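Local structure of computational Design of Enzyme (Synthetic construct, 3TP4) at residues A[298-303]-A[341-346]; A[281-286]-A[317-322]; A[16-21]-A[366-371]; A[7-12]-A[239-244]. The protein is a computationally designed enzyme, made in an effort to build activated serine-containing catalytic triads, and probably carries its designed site on a TIM-barrel scaffold. All blocks are in the same frame, centred on the assembly; numbering follows the deposited sequence.

Interaction 1 of 4, residues A[298-303]-A[341-346]; sequences QWFTKV and EDFQAY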
loop_
_atom_site.group_PDB
_atom_site.type_symbol
_atom_site.label_atom_id
_atom_site.label_comp_id
_atom_site.label_asym_id
_atom_site.label_seq_id
_atom_site.Cartn_x
_atom_site.Cartn_y
_atom_site.Cartn_z
ATOM N N GLN A 298 24.770 13.784 9.594
ATOM C CA GLN A 298 24.275 14.247 8.296
ATOM C C GLN A 298 23.522 13.170 7.520
ATOM O O GLN A 298 23.619 13.094 6.295
ATOM C CB GLN A 298 25.434 14.793 7.459
ATOM C CG GLN A 298 26.175 15.933 8.150
ATOM C CD GLN A 298 27.167 16.613 7.238
ATOM O OE1 GLN A 298 28.181 16.027 6.850
ATOM N NE2 GLN A 298 26.873 17.857 6.872
ATOM N N TRP A 299 22.766 12.349 8.237
ATOM C CA TRP A 299 22.121 11.192 7.630
ATOM C C TRP A 299 21.106 11.617 6.560
ATOM O O TRP A 299 21.103 11.079 5.465
ATOM C CB TRP A 299 21.449 10.346 8.704
ATOM C CG TRP A 299 20.906 9.057 8.177
ATOM C CD1 TRP A 299 21.566 7.859 8.093
ATOM C CD2 TRP A 299 19.599 8.836 7.649
ATOM N NE1 TRP A 299 20.738 6.902 7.550
ATOM C CE2 TRP A 299 19.522 7.475 7.275
ATOM C CE3 TRP A 299 18.473 9.653 7.471
ATOM C CZ2 TRP A 299 18.372 6.915 6.720
ATOM C CZ3 TRP A 299 17.321 9.088 6.911
ATOM C CH2 TRP A 299 17.286 7.735 6.549
ATOM N N PHE A 300 20.268 12.608 6.871
ATOM C CA PHE A 300 19.254 13.052 5.912
ATOM C C PHE A 300 19.847 13.613 4.616
ATOM O O PHE A 300 19.460 13.209 3.523
ATOM C CB PHE A 300 18.294 14.058 6.547
ATOM C CG PHE A 300 17.442 13.477 7.646
ATOM C CD1 PHE A 300 16.346 12.668 7.342
ATOM C CD2 PHE A 300 17.731 13.742 8.975
ATOM C CE1 PHE A 300 15.551 12.135 8.348
ATOM C CE2 PHE A 300 16.938 13.221 9.994
ATOM C CZ PHE A 300 15.852 12.406 9.685
ATOM N N THR A 301 20.777 14.553 4.725
ATOM C CA THR A 301 21.383 15.114 3.517
ATOM C C THR A 301 22.256 14.106 2.771
ATOM O O THR A 301 22.376 14.176 1.560
ATOM C CB THR A 301 22.196 16.387 3.807
ATOM O OG1 THR A 301 23.199 16.098 4.784
ATOM C CG2 THR A 301 21.273 17.511 4.311
ATOM N N LYS A 302 22.871 13.175 3.490
ATOM C CA LYS A 302 23.624 12.114 2.823
ATOM C C LYS A 302 22.709 11.188 2.013
ATOM O O LYS A 302 23.023 10.821 0.867
ATOM C CB LYS A 302 24.434 11.306 3.839
ATOM C CG LYS A 302 25.620 12.056 4.398
ATOM C CD LYS A 302 26.275 11.285 5.535
ATOM C CE LYS A 302 26.724 9.908 5.076
ATOM N NZ LYS A 302 27.647 9.275 6.063
ATOM N N VAL A 303 21.578 10.810 2.605
ATOM C CA VAL A 303 20.596 9.992 1.892
ATOM C C VAL A 303 20.086 10.721 0.652
ATOM O O VAL A 303 20.121 10.186 -0.449
ATOM C CB VAL A 303 19.408 9.602 2.802
ATOM C CG1 VAL A 303 18.213 9.165 1.955
ATOM C CG2 VAL A 303 19.825 8.483 3.750
ATOM N N GLU A 341 19.584 20.213 12.672
ATOM C CA GLU A 341 20.146 21.063 11.623
ATOM C C GLU A 341 20.205 20.344 10.275
ATOM O O GLU A 341 19.885 20.924 9.235
ATOM C CB GLU A 341 21.537 21.585 12.025
ATOM C CG GLU A 341 22.222 22.376 10.931
ATOM C CD GLU A 341 23.473 23.095 11.415
ATOM O OE1 GLU A 341 24.140 22.583 12.346
ATOM O OE2 GLU A 341 23.782 24.179 10.865
ATOM N N ASP A 342 20.594 19.072 10.282
ATOM C CA ASP A 342 20.702 18.347 9.034
ATOM C C ASP A 342 19.328 18.161 8.397
ATOM O O ASP A 342 19.185 18.265 7.179
ATOM C CB ASP A 342 21.378 16.988 9.223
ATOM C CG ASP A 342 21.699 16.307 7.894
ATOM O OD1 ASP A 342 22.675 16.714 7.232
ATOM O OD2 ASP A 342 20.990 15.355 7.519
ATOM N N PHE A 343 18.320 17.883 9.214
ATOM C CA PHE A 343 16.980 17.713 8.673
ATOM C C PHE A 343 16.477 19.025 8.071
ATOM O O PHE A 343 15.888 19.034 6.991
ATOM C CB PHE A 343 15.988 17.167 9.713
ATOM C CG PHE A 343 14.615 16.944 9.148
ATOM C CD1 PHE A 343 14.347 15.835 8.365
ATOM C CD2 PHE A 343 13.606 17.871 9.357
ATOM C CE1 PHE A 343 13.096 15.637 7.824
ATOM C CE2 PHE A 343 12.354 17.681 8.812
ATOM C CZ PHE A 343 12.099 16.564 8.047
ATOM N N GLN A 344 16.727 20.133 8.755
ATOM C CA GLN A 344 16.391 21.445 8.208
ATOM C C GLN A 344 17.044 21.654 6.842
ATOM O O GLN A 344 16.428 22.219 5.941
ATOM C CB GLN A 344 16.817 22.561 9.176
ATOM C CG GLN A 344 15.897 22.652 10.382
ATOM C CD GLN A 344 16.438 23.519 11.485
ATOM O OE1 GLN A 344 17.644 23.546 11.748
ATOM N NE2 GLN A 344 15.540 24.230 12.159
ATOM N N ALA A 345 18.289 21.200 6.692
ATOM C CA ALA A 345 19.005 21.348 5.422
ATOM C C ALA A 345 18.386 20.442 4.363
ATOM O O ALA A 345 18.207 20.830 3.204
ATOM C CB ALA A 345 20.497 21.029 5.608
ATOM N N TYR A 346 18.083 19.217 4.769
ATOM C CA TYR A 346 17.330 18.304 3.933
ATOM C C TYR A 346 16.043 18.962 3.423
ATOM O O TYR A 346 15.727 18.882 2.238
ATOM C CB TYR A 346 17.002 17.046 4.733
ATOM C CG TYR A 346 15.946 16.178 4.106
ATOM C CD1 TYR A 346 14.602 16.363 4.405
ATOM C CD2 TYR A 346 16.290 15.166 3.220
ATOM C CE1 TYR A 346 13.636 15.580 3.823
ATOM C CE2 TYR A 346 15.335 14.362 2.653
ATOM C CZ TYR A 346 14.008 14.574 2.950
ATOM O OH TYR A 346 13.043 13.778 2.366
HETATM O O HOH W 1 23.900 19.199 7.318
#
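The first turn of helix 299-308, at Phe-300 and Thr-301, packs against Asp-342 and Tyr-346 of helix 340-348; the two short axes approach to 8.0 Å and run in broadly the same sense, 32° apart. Gln-298 stands at the N-cap of the first helix, and the polar half of the contact gathers beside it round the carboxylate of Asp-342. Asp-342 OD2 accepts the backbone N of Thr-301 at 2.9 Å, on its syn side and somewhat out of the carboxylate plane. The other oxygen, Asp-342 OD1, turns its syn lone pair to Thr-301 OG1, 2.6 Å away. That hydroxyl sits between the backbone N and the carbonyl carbon of its own residue (chi1 57°), which places it beside the amide that OD2 grips. A water joins OD1 to Gln-298 NE2 on the outer side. The amino end of a helix probably favours the negative charge here.

The apolar half is an aromatic cluster. Phe-343 presents its edge to Phe-300, with CD1 over the middle of the face, centroids 5.0 Å apart and planes at 74°. Phe-300 in turn directs its own edge at the face of Tyr-346, less steeply, while CB of Phe-300 touches CB of Tyr-346 at 3.7 Å. Thr-301 CG2 lies against Ala-345 CB on the exposed side of the pair.

Beyond the pair, Phe-300 and Tyr-346 reach Phe-283 on strand 282-285 and Phe-343 meets the ring of Phe-34 edge-to-face, placing both helices against the outer face of the barrel; helix 299-308 also bonds through Trp-299 NE1 to Asp-249 on strand 242-249.

Interaction 2 of 4, residues A[281-286]-A[317-322]; sequences TRFGVS and AYMETG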
loop_
_atom_site.group_PDB
_atom_site.type_symbol
_atom_site.label_atom_id
_atom_site.label_comp_id
_atom_site.label_asym_id
_atom_site.label_seq_id
_atom_site.Cartn_x
_atom_site.Cartn_y
_atom_site.Cartn_z
ATOM N N THR A 281 8.510 4.521 -0.275
ATOM C CA THR A 281 7.362 4.604 0.632
ATOM C C THR A 281 7.724 4.824 2.090
ATOM O O THR A 281 7.037 5.558 2.795
ATOM C CB THR A 281 6.401 3.386 0.489
ATOM O OG1 THR A 281 7.157 2.168 0.377
ATOM C CG2 THR A 281 5.521 3.567 -0.744
ATOM N N ARG A 282 8.791 4.192 2.554
ATOM C CA ARG A 282 9.209 4.398 3.929
ATOM C C ARG A 282 10.712 4.540 4.056
ATOM O O ARG A 282 11.475 3.713 3.541
ATOM C CB ARG A 282 8.716 3.251 4.814
ATOM C CG ARG A 282 7.217 3.185 4.951
ATOM C CD ARG A 282 6.828 2.080 5.929
ATOM N NE ARG A 282 6.946 2.515 7.323
ATOM C CZ ARG A 282 6.580 1.766 8.362
ATOM N NH1 ARG A 282 6.087 0.545 8.163
ATOM N NH2 ARG A 282 6.700 2.230 9.596
ATOM N N PHE A 283 11.128 5.596 4.744
ATOM C CA PHE A 283 12.537 5.824 5.015
ATOM C C PHE A 283 12.693 6.423 6.403
ATOM O O PHE A 283 11.775 7.068 6.913
ATOM C CB PHE A 283 13.156 6.751 3.959
ATOM C CG PHE A 283 13.060 8.227 4.291
ATOM C CD1 PHE A 283 11.869 8.921 4.118
ATOM C CD2 PHE A 283 14.166 8.917 4.760
ATOM C CE1 PHE A 283 11.789 10.282 4.394
ATOM C CE2 PHE A 283 14.093 10.276 5.056
ATOM C CZ PHE A 283 12.901 10.962 4.872
ATOM N N GLY A 284 13.861 6.234 7.008
ATOM C CA GLY A 284 14.124 6.851 8.301
ATOM C C GLY A 284 15.353 6.282 8.991
ATOM O O GLY A 284 15.927 5.296 8.530
ATOM N N VAL A 285 15.771 6.920 10.080
ATOM C CA VAL A 285 16.845 6.385 10.911
ATOM C C VAL A 285 16.299 5.222 11.748
ATOM O O VAL A 285 15.287 5.371 12.426
ATOM C CB VAL A 285 17.405 7.459 11.860
ATOM C CG1 VAL A 285 18.409 6.845 12.832
ATOM C CG2 VAL A 285 18.053 8.605 11.061
ATOM N N SER A 286 16.952 4.065 11.690
ATOM C CA SER A 286 16.493 2.913 12.480
ATOM C C SER A 286 16.429 3.294 13.947
ATOM O O SER A 286 17.415 3.759 14.513
ATOM C CB SER A 286 17.437 1.718 12.326
ATOM O OG SER A 286 17.551 1.300 10.988
ATOM N N ALA A 317 8.648 9.199 -6.369
ATOM C CA ALA A 317 7.685 10.285 -6.180
ATOM C C ALA A 317 7.631 10.888 -4.782
ATOM O O ALA A 317 7.405 12.086 -4.637
ATOM C CB ALA A 317 6.304 9.820 -6.597
ATOM N N TYR A 318 7.799 10.056 -3.761
ATOM C CA TYR A 318 7.777 10.537 -2.381
ATOM C C TYR A 318 8.582 9.645 -1.448
ATOM O O TYR A 318 9.001 8.542 -1.825
ATOM C CB TYR A 318 6.332 10.722 -1.869
ATOM C CG TYR A 318 5.453 9.472 -1.849
ATOM C CD1 TYR A 318 4.632 9.158 -2.933
ATOM C CD2 TYR A 318 5.409 8.634 -0.732
ATOM C CE1 TYR A 318 3.813 8.036 -2.923
ATOM C CE2 TYR A 318 4.577 7.490 -0.706
ATOM C CZ TYR A 318 3.781 7.208 -1.805
ATOM O OH TYR A 318 2.970 6.085 -1.814
HETATM N N MSE A 319 8.816 10.139 -0.240
HETATM C CA MSE A 319 9.513 9.374 0.786
HETATM C C MSE A 319 8.975 9.799 2.151
HETATM O O MSE A 319 9.077 10.964 2.534
HETATM C CB MSE A 319 11.019 9.631 0.708
HETATM C CG MSE A 319 11.387 11.088 0.881
HETATM SE SE MSE A 319 13.237 11.402 0.324
HETATM C CE MSE A 319 14.174 10.283 1.631
ATOM N N GLU A 320 8.392 8.848 2.873
ATOM C CA GLU A 320 7.702 9.137 4.121
ATOM C C GLU A 320 8.483 8.563 5.301
ATOM O O GLU A 320 8.935 7.414 5.255
ATOM C CB GLU A 320 6.285 8.530 4.093
ATOM C CG GLU A 320 5.475 8.872 5.348
ATOM C CD GLU A 320 4.230 7.994 5.506
ATOM O OE1 GLU A 320 3.685 7.510 4.488
ATOM O OE2 GLU A 320 3.788 7.808 6.659
ATOM N N THR A 321 8.659 9.357 6.353
ATOM C CA THR A 321 9.328 8.864 7.555
ATOM C C THR A 321 8.336 8.748 8.718
ATOM O O THR A 321 7.185 9.175 8.608
ATOM C CB THR A 321 10.559 9.719 7.951
ATOM O OG1 THR A 321 11.463 8.935 8.749
ATOM C CG2 THR A 321 10.130 10.952 8.743
ATOM N N GLY A 322 8.790 8.177 9.827
ATOM C CA GLY A 322 7.883 7.684 10.850
ATOM C C GLY A 322 7.266 8.693 11.807
ATOM O O GLY A 322 7.605 9.881 11.818
HETATM O O HOH W 2 4.296 5.789 2.618
HETATM O O HOH W 3 8.161 5.573 7.405
HETATM O O HOH W 4 13.891 9.366 10.468
#
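Phe-283 and Glu-320 carry the direct backbone link between strands 282-285 and 318-321, which are joined through helix 299-308 in a beta-alpha-beta crossover and run in the same sense, 47° apart, as neighbouring staves of a TIM barrel. Phe-283 N donates to Glu-320 O at 2.9 Å and 164°. The next rung is made by a side chain: Thr-321 OG1 donates to Phe-283 O at 2.6 Å, and Thr-321 CA adds a CA-H...O contact to the same oxygen. A second such contact runs from Arg-282 CA to Glu-320 O.

Apolar packing centres on the Phe-283 ring. Selenomethionine Met-319 bends at chi3 (-63°) so that CE drops over the ring centre, 3.3 Å from the centroid, in a CH-pi contact backed by a Met-aromatic approach of SE. Thr-321 CB covers the opposite face, nearer the rim.

Three waters add bridges along the pair. One spans Thr-281 O and Glu-320 OE1, another Arg-282 NE and Glu-320 O, and a third, where the strands diverge, links Val-285 N to Thr-321 OG1.

Glu-320 OE2 is hydrogen-bonded to His-37 ND1, an arrangement consistent with the acid of a designed Ser-70, His-37, Glu-320 triad. The contact thus holds that carboxylate on a strand gripped through its own carbonyl, with bridging waters supplementing a sparse backbone ladder and one bonded directly to OE1.

Interaction 3 of 4, residues A[16-21]-A[366-371]; sequences ETRSLL and VAAAPA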
loop_
_atom_site.group_PDB
_atom_site.type_symbol
_atom_site.label_atom_id
_atom_site.label_comp_id
_atom_site.label_asym_id
_atom_site.label_seq_id
_atom_site.Cartn_x
_atom_site.Cartn_y
_atom_site.Cartn_z
ATOM N N GLU A 16 -10.130 13.620 -9.778
ATOM C CA GLU A 16 -9.049 14.085 -8.908
ATOM C C GLU A 16 -8.067 12.953 -8.609
ATOM O O GLU A 16 -6.856 13.170 -8.507
ATOM C CB GLU A 16 -9.610 14.666 -7.612
ATOM C CG GLU A 16 -10.319 16.029 -7.792
ATOM C CD GLU A 16 -11.716 15.902 -8.400
ATOM O OE1 GLU A 16 -12.269 14.777 -8.446
ATOM O OE2 GLU A 16 -12.266 16.934 -8.835
ATOM N N THR A 17 -8.606 11.748 -8.490
ATOM C CA THR A 17 -7.809 10.556 -8.207
ATOM C C THR A 17 -6.922 10.182 -9.389
ATOM O O THR A 17 -5.731 9.911 -9.215
ATOM C CB THR A 17 -8.720 9.376 -7.836
ATOM O OG1 THR A 17 -9.496 9.741 -6.692
ATOM C CG2 THR A 17 -7.890 8.128 -7.511
ATOM N N ARG A 18 -7.503 10.167 -10.588
ATOM C CA ARG A 18 -6.718 9.979 -11.803
ATOM C C ARG A 18 -5.678 11.079 -11.942
ATOM O O ARG A 18 -4.543 10.819 -12.336
ATOM C CB ARG A 18 -7.608 9.917 -13.058
ATOM C CG ARG A 18 -8.785 8.921 -12.936
ATOM C CD ARG A 18 -9.503 8.659 -14.263
ATOM N NE ARG A 18 -9.921 9.877 -14.951
ATOM C CZ ARG A 18 -11.078 10.503 -14.755
ATOM N NH1 ARG A 18 -11.956 10.040 -13.879
ATOM N NH2 ARG A 18 -11.355 11.602 -15.439
ATOM N N SER A 19 -6.075 12.315 -11.638
ATOM C CA SER A 19 -5.137 13.435 -11.656
ATOM C C SER A 19 -3.941 13.166 -10.739
ATOM O O SER A 19 -2.780 13.369 -11.121
ATOM C CB SER A 19 -5.843 14.724 -11.209
ATOM O OG SER A 19 -4.933 15.805 -11.169
ATOM N N LEU A 20 -4.226 12.718 -9.522
ATOM C CA LEU A 20 -3.160 12.483 -8.548
ATOM C C LEU A 20 -2.158 11.467 -9.076
ATOM O O LEU A 20 -0.950 11.659 -8.957
ATOM C CB LEU A 20 -3.731 12.004 -7.207
ATOM C CG LEU A 20 -2.685 11.658 -6.137
ATOM C CD1 LEU A 20 -1.730 12.832 -5.866
ATOM C CD2 LEU A 20 -3.346 11.202 -4.836
ATOM N N LEU A 21 -2.651 10.375 -9.658
ATOM C CA LEU A 21 -1.734 9.352 -10.170
ATOM C C LEU A 21 -0.842 9.922 -11.274
ATOM O O LEU A 21 0.347 9.616 -11.345
ATOM C CB LEU A 21 -2.496 8.125 -10.659
ATOM C CG LEU A 21 -1.638 6.904 -10.981
ATOM C CD1 LEU A 21 -0.807 6.493 -9.782
ATOM C CD2 LEU A 21 -2.519 5.729 -11.473
ATOM N N VAL A 366 -7.333 13.867 -17.060
ATOM C CA VAL A 366 -6.694 12.613 -17.440
ATOM C C VAL A 366 -7.694 11.463 -17.412
ATOM O O VAL A 366 -8.422 11.278 -16.434
ATOM C CB VAL A 366 -5.490 12.308 -16.530
ATOM C CG1 VAL A 366 -5.801 12.689 -15.107
ATOM C CG2 VAL A 366 -5.085 10.846 -16.641
ATOM N N ALA A 367 -7.741 10.712 -18.506
ATOM C CA ALA A 367 -8.664 9.587 -18.617
ATOM C C ALA A 367 -7.988 8.266 -18.274
ATOM O O ALA A 367 -6.781 8.087 -18.468
ATOM C CB ALA A 367 -9.281 9.526 -20.009
ATOM N N ALA A 368 -8.788 7.351 -17.751
ATOM C CA ALA A 368 -8.330 6.014 -17.422
ATOM C C ALA A 368 -8.291 5.114 -18.654
ATOM O O ALA A 368 -9.260 5.029 -19.408
ATOM C CB ALA A 368 -9.238 5.412 -16.368
ATOM N N ALA A 369 -7.162 4.449 -18.861
ATOM C CA ALA A 369 -7.122 3.331 -19.788
ATOM C C ALA A 369 -8.188 2.333 -19.353
ATOM O O ALA A 369 -8.488 2.215 -18.159
ATOM C CB ALA A 369 -5.749 2.682 -19.778
ATOM N N PRO A 370 -8.778 1.615 -20.317
ATOM C CA PRO A 370 -9.790 0.615 -19.961
ATOM C C PRO A 370 -9.179 -0.447 -19.052
ATOM O O PRO A 370 -8.011 -0.789 -19.248
ATOM C CB PRO A 370 -10.166 0.008 -21.315
ATOM C CG PRO A 370 -8.966 0.211 -22.161
ATOM C CD PRO A 370 -8.394 1.533 -21.737
ATOM N N ALA A 371 -9.944 -0.945 -18.081
ATOM C CA ALA A 371 -9.445 -1.953 -17.142
ATOM C C ALA A 371 -8.925 -3.183 -17.880
ATOM O O ALA A 371 -9.495 -3.587 -18.892
ATOM C CB ALA A 371 -10.544 -2.352 -16.167
#
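Arg-18 lays its side chain across the backbone of Val-366 and over Ala-368, with Arg-18 CD 3.9 Å from Ala-368 CB. The chain leaves helix 15-27 and turns back at chi3 (-52°), which brings the edge of the guanidinium round to the carbonyl of Val-366. Arg-18 NE donates to Val-366 O with an N-H...O angle of 162°; the 2.5 Å separation of these two atoms is unusually short and its exact value doubtful. The donor lies in the carbonyl plane and the acceptor close to the guanidinium plane. Arg-18 NH2 adds a weak bond to Val-366 O at 3.1 Å.

Beside this polar grip, Val-366 CG1 presses on the helix backbone, 3.5 Å from Ser-19 N. Ser-19 OG itself is engaged by Ala-361 O and Arg-364 N, just ahead of the strand. Helix and strand 366-368 cross nearly at right angles (100°), and the strand pairs in parallel with strand 4-6, so the contact joins helix 15-27, which precedes the first barrel strand, to the chain leading from the barrel toward the C-terminal strands.

Arg-18 NH1 bonds to Ala-13 O, so both ends of the guanidinium meet main-chain oxygens. The positive charge is probably offset in part by carbonyl dipoles, and the arginine ties together two backbones without a carboxylate partner across the contact.

Interaction 4 of 4, residues A[7-12]-A[239-244]; sequences AIVDAD and FVDVLG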
loop_
_atom_site.group_PDB
_atom_site.type_symbol
_atom_site.label_atom_id
_atom_site.label_comp_id
_atom_site.label_asym_id
_atom_site.label_seq_id
_atom_site.Cartn_x
_atom_site.Cartn_y
_atom_site.Cartn_z
ATOM N N ALA A 7 -2.733 4.051 -17.106
ATOM C CA ALA A 7 -3.116 2.792 -16.496
ATOM C C ALA A 7 -3.342 3.051 -15.023
ATOM O O ALA A 7 -2.434 3.489 -14.315
ATOM C CB ALA A 7 -2.020 1.760 -16.685
ATOM N N ILE A 8 -4.566 2.807 -14.571
ATOM C CA ILE A 8 -4.912 3.000 -13.172
ATOM C C ILE A 8 -5.751 1.816 -12.728
ATOM O O ILE A 8 -6.611 1.348 -13.469
ATOM C CB ILE A 8 -5.680 4.319 -12.951
ATOM C CG1 ILE A 8 -6.183 4.420 -11.512
ATOM C CG2 ILE A 8 -6.841 4.435 -13.925
ATOM C CD1 ILE A 8 -6.702 5.837 -11.119
ATOM N N VAL A 9 -5.487 1.323 -11.523
ATOM C CA VAL A 9 -6.149 0.115 -11.032
ATOM C C VAL A 9 -7.669 0.230 -11.067
ATOM O O VAL A 9 -8.367 -0.697 -11.490
ATOM C CB VAL A 9 -5.634 -0.245 -9.625
ATOM C CG1 VAL A 9 -6.548 -1.253 -8.950
ATOM C CG2 VAL A 9 -4.201 -0.807 -9.740
ATOM N N ASP A 10 -8.180 1.372 -10.623
ATOM C CA ASP A 10 -9.610 1.621 -10.662
ATOM C C ASP A 10 -9.957 2.485 -11.872
ATOM O O ASP A 10 -9.817 3.716 -11.833
ATOM C CB ASP A 10 -10.067 2.282 -9.362
ATOM C CG ASP A 10 -11.505 2.758 -9.422
ATOM O OD1 ASP A 10 -12.272 2.268 -10.284
ATOM O OD2 ASP A 10 -11.867 3.631 -8.610
ATOM N N ALA A 11 -10.404 1.835 -12.949
ATOM C CA ALA A 11 -10.712 2.545 -14.192
ATOM C C ALA A 11 -11.859 3.536 -14.019
ATOM O O ALA A 11 -12.055 4.412 -14.866
ATOM C CB ALA A 11 -11.021 1.564 -15.327
ATOM N N ASP A 12 -12.607 3.393 -12.928
ATOM C CA ASP A 12 -13.723 4.287 -12.619
ATOM C C ASP A 12 -13.395 5.314 -11.527
ATOM O O ASP A 12 -14.302 5.934 -10.971
ATOM C CB ASP A 12 -14.947 3.480 -12.168
ATOM C CG ASP A 12 -15.574 2.671 -13.298
ATOM O OD1 ASP A 12 -15.582 3.144 -14.454
ATOM O OD2 ASP A 12 -16.062 1.560 -13.023
ATOM N N PHE A 239 -3.494 -4.638 -10.266
ATOM C CA PHE A 239 -3.833 -4.454 -8.851
ATOM C C PHE A 239 -3.037 -3.384 -8.105
ATOM O O PHE A 239 -3.429 -2.977 -7.013
ATOM C CB PHE A 239 -3.714 -5.793 -8.114
ATOM C CG PHE A 239 -4.668 -6.829 -8.623
ATOM C CD1 PHE A 239 -5.980 -6.838 -8.193
ATOM C CD2 PHE A 239 -4.262 -7.766 -9.561
ATOM C CE1 PHE A 239 -6.887 -7.775 -8.678
ATOM C CE2 PHE A 239 -5.155 -8.716 -10.048
ATOM C CZ PHE A 239 -6.474 -8.718 -9.596
ATOM N N VAL A 240 -1.930 -2.938 -8.690
ATOM C CA VAL A 240 -1.029 -1.991 -8.031
ATOM C C VAL A 240 -0.827 -0.724 -8.874
ATOM O O VAL A 240 -0.527 -0.823 -10.067
ATOM C CB VAL A 240 0.357 -2.633 -7.803
ATOM C CG1 VAL A 240 1.326 -1.619 -7.184
ATOM C CG2 VAL A 240 0.235 -3.882 -6.915
ATOM N N ASP A 241 -0.997 0.450 -8.263
ATOM C CA ASP A 241 -0.693 1.727 -8.927
ATOM C C ASP A 241 0.708 2.254 -8.578
ATOM O O ASP A 241 1.386 2.852 -9.420
ATOM C CB ASP A 241 -1.701 2.810 -8.523
ATOM C CG ASP A 241 -3.116 2.530 -9.015
ATOM O OD1 ASP A 241 -3.306 2.314 -10.239
ATOM O OD2 ASP A 241 -4.037 2.542 -8.162
ATOM N N VAL A 242 1.120 2.046 -7.330
ATOM C CA VAL A 242 2.367 2.619 -6.790
ATOM C C VAL A 242 3.252 1.521 -6.201
ATOM O O VAL A 242 2.818 0.777 -5.318
ATOM C CB VAL A 242 2.085 3.648 -5.655
ATOM C CG1 VAL A 242 3.392 4.126 -4.996
ATOM C CG2 VAL A 242 1.279 4.847 -6.176
ATOM N N LEU A 243 4.493 1.443 -6.677
ATOM C CA LEU A 243 5.443 0.440 -6.223
ATOM C C LEU A 243 6.365 1.064 -5.196
ATOM O O LEU A 243 6.959 2.122 -5.454
ATOM C CB LEU A 243 6.281 -0.066 -7.397
ATOM C CG LEU A 243 5.494 -0.594 -8.596
ATOM C CD1 LEU A 243 6.417 -0.792 -9.782
ATOM C CD2 LEU A 243 4.823 -1.889 -8.235
ATOM N N GLY A 244 6.506 0.408 -4.050
ATOM C CA GLY A 244 7.214 1.000 -2.926
ATOM C C GLY A 244 8.506 0.321 -2.495
ATOM O O GLY A 244 8.974 -0.626 -3.122
HETATM O O HOH W 5 -1.864 1.487 -12.270
HETATM O O HOH W 6 -6.651 2.947 -8.583
#
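Val-9 and Asp-241 form the dense centre of this contact. Val-9 CG2 presses on the peptide between Phe-239 and Val-240, lying 3.3 Å from both Phe-239 C and Val-240 N, and it also touches the carboxylate of Asp-241. Its first torsion (chi1 165°) sets CG1 anti to the backbone N and leaves CG2 beside that N, which is why the same methyl meets both the peptide and the acid. At this spot Val-9 N donates at 2.7 Å and 162° to Asp-241 OD1, which receives it on its syn lone pair. Ile-8 CG1 crosses near Asp-241 OD1 at 3.8 Å.

The loop between strand 4-6 and helix 15-27 here closes over the amino-terminal end of barrel strand 242-249, the end generally remote from the active site in TIM barrels. Asp-241 also bonds through OD2 to Tyr-215 N of the adjoining strand 213-217. Further along, Asp-10 OD1 accepts Asp-12 N at 2.9 Å, an Asx turn just before helix 15-27.

Away from the valine the packing gives way to water. One molecule spans Asp-10 N and Asp-241 OD2, 2.7 Å from the latter, a water-mediated second link between the acid and the loop. Another sits between Ala-7 O and Asp-241 OD1, though it has more possible acceptors than it can serve at once. Ala-7, at the exposed margin, approaches Asp-241 chiefly through this second water.

Interactions 1, 2 and 4 are largely buried, whereas interaction 3 is only partly so. Helix 299-308 of interaction 1 connects the two strands of interaction 2, and the contacts meet where Tyr-346 OH packs on the selenium of Met-319. Interaction 1 pairs a carboxylate at a helix start with an aromatic cluster; interaction 2 combines a sparse strand ladder, bridging waters and a Met-aromatic contact. Interaction 4 reaches the same barrel wall through strand 242-249, and Thr-281 of interaction 2 touches its Gly-244. Interactions 3 and 4, with centres 9 Å apart, meet through Ala-368 on Ile-8 and Leu-21 on Asp-241. There an arginine grips a carbonyl in one contact and an aspartate a backbone amide in the other.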